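PDB 5CXX: ferulic acid esterase, AmCE1/Fae1A from Anaeromyces mucronatus, which probably hydrolyses feruloyl ester bonds, releasing ferulic acid, as a carbohydrate esterase of the alpha/beta-hydrolase fold. Local coordinates for residues 155-158 with 159-163; 226-229 with 230-233. One frame throughout, in Å; residues are numbered along the deposited sequence.

Overall arrangement
Both contacts are first turns of helices that pack beside the mixed sheet of an alpha/beta-hydrolase, each helix being the crossover of a beta-alpha-beta unit. Contact 1 opens helix 157-168 after strand 150-155, deep in the chain, and carries three residues of the ferulic acid pocket. Contact 2 opens helix 228-238, about 16 Å from the centre of the chain, and is only partly buried, with Gln227 on the solvent side. Hydroxyls fold back onto backbone carbonyls in both, but contact 1 adds ligand and guanidinium packing, whereas contact 2 adds a water bridge. The centres lie about 12 Å apart, and Leu163 packs on Tyr232.

Contact 1 (155-158 with 159-163); sequences FSMG and ARTSL. With FER (3-(4-hydroxy-3-methoxyphenyl)-2-propenoic acid), chain D.
Met157 and Arg160 run side by side on the first turn of helix 157-168, where strand 150-155 passes into the helix through what looks like the nucleophile elbow of an alpha/beta-hydrolase. Met157 has CG anti to its backbone N (chi1 -167°) and bends at chi2, which brings CE over the centre of one face of the Arg160 guanidinium, 3.3 Å above its plane. The arginine chain is extended from CG to NE; beyond it NH2 forms a salt bridge with Asp123 and NH1 bonds to Pro183 O, so the flat group is held through both terminal nitrogens.

Ferulic acid meets the start of the helix at Met157 N, whose N-H gives O1 a 2.8 Å hydrogen bond, consistent with an oxyanion-hole donor. In one conformer Ser156 OG lies close to the carboxyl group and bonds to His253 NE2, as suits a probable nucleophile of a Ser-His-Asp triad.

Further along, hydroxyls double the helix bonds. Thr161 N and OG1 reach Met157 O from opposite faces of its carbonyl plane, and, in the modelled conformer, Ser162 N and OG do the same at Gly158 O. The threonine hydroxyl lies beside its own backbone N, within reach of the preceding turn. At the pocket end, the methoxy carbon C10 of ferulic acid approaches Arg160 NH1 obliquely, at 3.5 Å.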
ATOM      1  N   PHE A 155      -4.476  -1.396  -1.395  1.00 17.01           N
ATOM      2  CA  PHE A 155      -5.790  -1.972  -1.266  1.00 15.87           C
ATOM      3  C   PHE A 155      -5.939  -3.184  -2.172  1.00 16.52           C
ATOM      4  O   PHE A 155      -5.561  -3.114  -3.336  1.00 16.41           O
ATOM      5  CB  PHE A 155      -6.817  -0.919  -1.679  1.00 17.09           C
ATOM      6  CG  PHE A 155      -8.229  -1.444  -1.777  1.00 16.23           C
ATOM      7  CD1 PHE A 155      -8.884  -1.945  -0.663  1.00 18.11           C
ATOM      8  CD2 PHE A 155      -8.932  -1.322  -3.010  1.00 18.41           C
ATOM      9  CE1 PHE A 155     -10.224  -2.364  -0.748  1.00 18.85           C
ATOM     10  CE2 PHE A 155     -10.291  -1.760  -3.093  1.00 20.14           C
ATOM     11  CZ  PHE A 155     -10.911  -2.276  -1.971  1.00 22.27           C
ATOM     12  N   SER A 156      -6.460  -4.272  -1.599  1.00 16.14           N
ATOM     13  CA  SER A 156      -6.905  -5.470  -2.343  0.57 15.77           C
ATOM     14  C   SER A 156      -5.728  -6.019  -3.126  1.00 16.09           C
ATOM     15  O   SER A 156      -4.758  -6.477  -2.482  1.00 16.45           O
ATOM     16  CB  SER A 156      -8.120  -5.185  -3.194  0.57 18.85           C
ATOM     17  OG  SER A 156      -8.754  -6.415  -3.452  0.57 22.16           O
ATOM     18  N   MET A 157      -5.764  -6.077  -4.464  1.00 17.46           N
ATOM     19  CA  MET A 157      -4.581  -6.602  -5.108  1.00 16.25           C
ATOM     20  C   MET A 157      -3.312  -5.806  -4.735  1.00 17.62           C
ATOM     21  O   MET A 157      -2.212  -6.356  -4.679  1.00 16.68           O
ATOM     22  CB  MET A 157      -4.757  -6.568  -6.675  1.00 17.43           C
ATOM     23  CG  MET A 157      -3.681  -7.410  -7.383  1.00 15.80           C
ATOM     24  SD  MET A 157      -4.014  -9.203  -7.141  1.00 18.32           S
ATOM     25  CE  MET A 157      -2.732  -9.914  -8.194  1.00 20.15           C
ATOM     26  N   GLY A 158      -3.465  -4.497  -4.531  1.00 15.46           N
ATOM     27  CA  GLY A 158      -2.313  -3.641  -4.157  1.00 15.35           C
ATOM     28  C   GLY A 158      -1.843  -3.963  -2.726  1.00 15.63           C
ATOM     29  O   GLY A 158      -0.664  -3.757  -2.419  1.00 15.97           O
ATOM     30  N   ALA A 159      -2.752  -4.471  -1.906  1.00 15.92           N
ATOM     31  CA  ALA A 159      -2.401  -4.904  -0.549  1.00 15.29           C
ATOM     32  C   ALA A 159      -1.678  -6.286  -0.573  1.00 16.05           C
ATOM     33  O   ALA A 159      -0.752  -6.512   0.217  1.00 17.95           O
ATOM     34  CB  ALA A 159      -3.687  -5.002   0.286  1.00 16.42           C
ATOM     35  N   ARG A 160      -2.133  -7.199  -1.426  1.00 15.95           N
ATOM     36  CA  ARG A 160      -1.380  -8.414  -1.677  1.00 16.38           C
ATOM     37  C   ARG A 160       0.037  -8.080  -2.137  1.00 16.17           C
ATOM     38  O   ARG A 160       1.030  -8.656  -1.639  1.00 17.05           O
ATOM     39  CB  ARG A 160      -2.143  -9.274  -2.720  1.00 17.76           C
ATOM     40  CG  ARG A 160      -1.175 -10.069  -3.595  1.00 18.51           C
ATOM     41  CD  ARG A 160      -1.947 -11.117  -4.465  1.00 18.42           C
ATOM     42  NE  ARG A 160      -1.095 -11.467  -5.587  1.00 19.79           N
ATOM     43  CZ  ARG A 160      -1.361 -12.524  -6.370  1.00 20.80           C
ATOM     44  NH1 ARG A 160      -2.414 -13.319  -6.115  1.00 18.35           N
ATOM     45  NH2 ARG A 160      -0.570 -12.770  -7.421  1.00 18.89           N
ATOM     46  N   THR A 161       0.132  -7.098  -3.052  1.00 16.26           N
ATOM     47  CA  THR A 161       1.429  -6.782  -3.610  1.00 15.42           C
ATOM     48  C   THR A 161       2.293  -6.109  -2.539  1.00 15.47           C
ATOM     49  O   THR A 161       3.508  -6.374  -2.450  1.00 17.11           O
ATOM     50  CB  THR A 161       1.243  -5.847  -4.853  1.00 15.17           C
ATOM     51  OG1 THR A 161       0.455  -6.610  -5.806  1.00 18.23           O
ATOM     52  CG2 THR A 161       2.615  -5.477  -5.474  1.00 19.30           C
ATOM     53  N   SER A 162       1.685  -5.259  -1.712  1.00 15.60           N
ATOM     54  CA  SER A 162       2.442  -4.613  -0.616  0.77 16.22           C
ATOM     55  C   SER A 162       2.991  -5.634   0.373  1.00 17.84           C
ATOM     56  O   SER A 162       4.137  -5.519   0.834  1.00 17.62           O
ATOM     57  CB  SER A 162       1.559  -3.613   0.147  0.77 15.97           C
ATOM     58  OG  SER A 162       1.232  -2.517  -0.669  0.77 15.26           O
ATOM     59  N   LEU A 163       2.181  -6.648   0.716  1.00 15.45           N
ATOM     60  CA  LEU A 163       2.666  -7.650   1.668  1.00 17.20           C
ATOM     61  C   LEU A 163       3.789  -8.497   1.052  1.00 16.82           C
ATOM     62  O   LEU A 163       4.781  -8.811   1.720  1.00 18.69           O
ATOM     63  CB  LEU A 163       1.530  -8.613   2.075  1.00 18.23           C
ATOM     64  CG  LEU A 163       0.597  -7.996   3.108  1.00 19.63           C
ATOM     65  CD1 LEU A 163      -0.723  -8.846   3.236  1.00 19.93           C
ATOM     66  CD2 LEU A 163       1.287  -7.922   4.508  1.00 20.38           C
TER
HETATM   67  C4  FER D 301      -9.063 -12.899  -6.777  1.00 19.73           C
HETATM   68  C5  FER D 301     -10.154 -12.096  -6.334  1.00 21.99           C
HETATM   69  C6  FER D 301      -9.985 -10.750  -6.189  1.00 21.00           C
HETATM   70  C3  FER D 301      -7.811 -12.286  -6.970  1.00 18.96           C
HETATM   71  C2  FER D 301      -7.628 -10.934  -6.855  1.00 18.19           C
HETATM   72  C1  FER D 301      -8.701 -10.164  -6.446  1.00 19.78           C
HETATM   73  C10 FER D 301      -5.555 -12.553  -7.327  1.00 21.00           C
HETATM   74  C7  FER D 301      -8.503  -8.690  -6.344  1.00 20.56           C
HETATM   75  C8  FER D 301      -9.497  -7.787  -6.289  1.00 18.94           C
HETATM   76  C9  FER D 301      -9.129  -6.308  -6.184  1.00 21.10           C
HETATM   77  O1  FER D 301      -7.926  -5.898  -6.173  1.00 19.87           O
HETATM   78  O2  FER D 301     -10.068  -5.470  -6.142  1.00 24.99           O
HETATM   79  O4  FER D 301      -9.113 -14.248  -6.954  1.00 22.54           O
HETATM   80  O3  FER D 301      -6.840 -13.164  -7.353  1.00 20.39           O

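Contact 2 (226-229 with 230-233); sequences GQFP and KSYH
Ser231 turns its hydroxyl back onto Phe228 O, making the shortest hydrogen bond in this first turn of helix 228-238, 2.7 Å from OG to that oxygen. The helix is the crossover of the beta-alpha-beta unit between strands 213-219 and 244-248. Ser231 OG stands between the backbone N and the carbonyl carbon (chi1 82°) and meets a lone pair in the carbonyl plane. The same oxygen also accepts from Tyr232 N. Two more backbone bonds close the turn: Ser231 N to O of the N-cap residue Gln227, and His233 N to Pro229 O.

A water joins the loop to the helix: it donates to Gly226 O and accepts from Lys230 N at 3.0 Å, serving an amide of the opening turn.

The remaining contacts are van der Waals ones. Phe228 O lies over one face of the Tyr232 ring, 3.4 Å above its plane and displaced toward the rim; Tyr232 OH beyond is bonded to Ala182 O and Ile185 N. Gln227 and Lys230 run alongside each other, and the bend in the glutamine chain (chi2 -66°) sets OE1 3.3 Å from CD of the extended lysine. Pro229 packs against Pro181 and Trp245 of strand 244-248.

Phe228 O is thus gripped by a hydroxyl and an amide and lies over the rim side of a ring face, which should restrict motion of this carbonyl; Gln227, the exposed residue, meets the lysine at its methylene CD rather than at its ammonium group.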
ATOM      1  N   GLY A 226     -13.029 -11.824   0.881  1.00 20.67           N
ATOM      2  CA  GLY A 226     -13.524 -12.789   1.865  1.00 19.71           C
ATOM      3  C   GLY A 226     -12.622 -12.947   3.069  1.00 22.62           C
ATOM      4  O   GLY A 226     -12.274 -11.952   3.724  1.00 21.27           O
ATOM      5  N   GLN A 227     -12.199 -14.200   3.270  1.00 21.28           N
ATOM      6  CA  GLN A 227     -11.406 -14.554   4.448  1.00 22.79           C
ATOM      7  C   GLN A 227      -9.934 -14.579   4.129  1.00 19.73           C
ATOM      8  O   GLN A 227      -9.130 -15.048   4.992  1.00 21.08           O
ATOM      9  CB  GLN A 227     -11.857 -15.913   4.956  1.00 25.35           C
ATOM     10  CG  GLN A 227     -13.308 -15.836   5.442  1.00 29.32           C
ATOM     11  CD  GLN A 227     -13.451 -14.961   6.661  1.00 41.72           C
ATOM     12  OE1 GLN A 227     -12.859 -15.251   7.695  1.00 47.66           O
ATOM     13  NE2 GLN A 227     -14.232 -13.891   6.557  1.00 51.24           N
ATOM     14  N   PHE A 228      -9.521 -14.098   2.964  1.00 19.01           N
ATOM     15  CA  PHE A 228      -8.075 -14.164   2.683  1.00 19.52           C
ATOM     16  C   PHE A 228      -7.239 -13.267   3.571  1.00 19.90           C
ATOM     17  O   PHE A 228      -6.196 -13.730   4.048  1.00 20.32           O
ATOM     18  CB  PHE A 228      -7.805 -13.925   1.177  1.00 19.49           C
ATOM     19  CG  PHE A 228      -8.158 -15.182   0.377  1.00 21.07           C
ATOM     20  CD1 PHE A 228      -7.257 -16.252   0.359  1.00 19.57           C
ATOM     21  CD2 PHE A 228      -9.423 -15.351  -0.201  1.00 22.15           C
ATOM     22  CE1 PHE A 228      -7.571 -17.453  -0.291  1.00 22.48           C
ATOM     23  CE2 PHE A 228      -9.768 -16.586  -0.853  1.00 24.00           C
ATOM     24  CZ  PHE A 228      -8.825 -17.623  -0.925  1.00 22.70           C
ATOM     25  N   PRO A 229      -7.669 -12.047   3.872  1.00 19.63           N
ATOM     26  CA  PRO A 229      -6.837 -11.257   4.805  1.00 17.77           C
ATOM     27  C   PRO A 229      -6.691 -11.950   6.151  1.00 18.38           C
ATOM     28  O   PRO A 229      -5.592 -11.991   6.707  1.00 20.00           O
ATOM     29  CB  PRO A 229      -7.615  -9.919   4.932  1.00 18.06           C
ATOM     30  CG  PRO A 229      -8.232  -9.763   3.479  1.00 18.28           C
ATOM     31  CD  PRO A 229      -8.670 -11.222   3.133  1.00 18.04           C
ATOM     32  N   LYS A 230      -7.785 -12.500   6.668  1.00 18.04           N
ATOM     33  CA  LYS A 230      -7.679 -13.264   7.912  1.00 19.73           C
ATOM     34  C   LYS A 230      -6.693 -14.452   7.773  1.00 20.89           C
ATOM     35  O   LYS A 230      -5.937 -14.751   8.723  1.00 21.24           O
ATOM     36  CB  LYS A 230      -9.058 -13.799   8.325  1.00 20.57           C
ATOM     37  CG  LYS A 230      -9.057 -14.480   9.702  1.00 20.54           C
ATOM     38  CD  LYS A 230     -10.530 -14.795  10.054  1.00 25.22           C
ATOM     39  CE  LYS A 230     -10.608 -15.506  11.411  1.00 35.24           C
ATOM     40  NZ  LYS A 230     -12.027 -15.889  11.745  1.00 47.31           N
ATOM     41  N   SER A 231      -6.701 -15.101   6.620  1.00 21.99           N
ATOM     42  CA  SER A 231      -5.757 -16.217   6.405  1.00 22.08           C
ATOM     43  C   SER A 231      -4.304 -15.725   6.493  1.00 23.85           C
ATOM     44  O   SER A 231      -3.465 -16.428   7.091  1.00 21.39           O
ATOM     45  CB  SER A 231      -6.021 -16.959   5.050  1.00 23.85           C
ATOM     46  OG  SER A 231      -5.425 -16.306   3.925  1.00 22.51           O
ATOM     47  N   TYR A 232      -4.033 -14.537   5.969  1.00 19.89           N
ATOM     48  CA  TYR A 232      -2.667 -13.982   6.057  1.00 18.58           C
ATOM     49  C   TYR A 232      -2.317 -13.664   7.510  1.00 21.21           C
ATOM     50  O   TYR A 232      -1.172 -13.886   7.942  1.00 21.41           O
ATOM     51  CB  TYR A 232      -2.559 -12.749   5.180  1.00 17.92           C
ATOM     52  CG  TYR A 232      -2.757 -13.067   3.714  1.00 19.41           C
ATOM     53  CD1 TYR A 232      -2.367 -14.277   3.149  1.00 20.27           C
ATOM     54  CD2 TYR A 232      -3.363 -12.128   2.902  1.00 18.09           C
ATOM     55  CE1 TYR A 232      -2.542 -14.543   1.782  1.00 21.22           C
ATOM     56  CE2 TYR A 232      -3.541 -12.379   1.548  1.00 19.48           C
ATOM     57  CZ  TYR A 232      -3.142 -13.579   0.992  1.00 20.60           C
ATOM     58  OH  TYR A 232      -3.308 -13.790  -0.391  1.00 18.78           O
ATOM     59  N   HIS A 233      -3.269 -13.077   8.236  1.00 19.96           N
ATOM     60  CA  HIS A 233      -3.040 -12.859   9.685  1.00 20.31           C
ATOM     61  C   HIS A 233      -2.644 -14.164  10.357  1.00 22.16           C
ATOM     62  O   HIS A 233      -1.718 -14.219  11.190  1.00 23.21           O
ATOM     63  CB  HIS A 233      -4.303 -12.239  10.314  1.00 21.51           C
ATOM     64  CG  HIS A 233      -4.373 -12.406  11.788  1.00 21.36           C
ATOM     65  ND1 HIS A 233      -3.457 -11.830  12.649  1.00 23.38           N
ATOM     66  CD2 HIS A 233      -5.221 -13.137  12.567  1.00 26.25           C
ATOM     67  CE1 HIS A 233      -3.762 -12.178  13.891  1.00 25.61           C
ATOM     68  NE2 HIS A 233      -4.835 -12.958  13.872  1.00 27.37           N
TER
HETATM   69  O   HOH W   1     -10.557 -11.638   5.961  1.00 20.82           O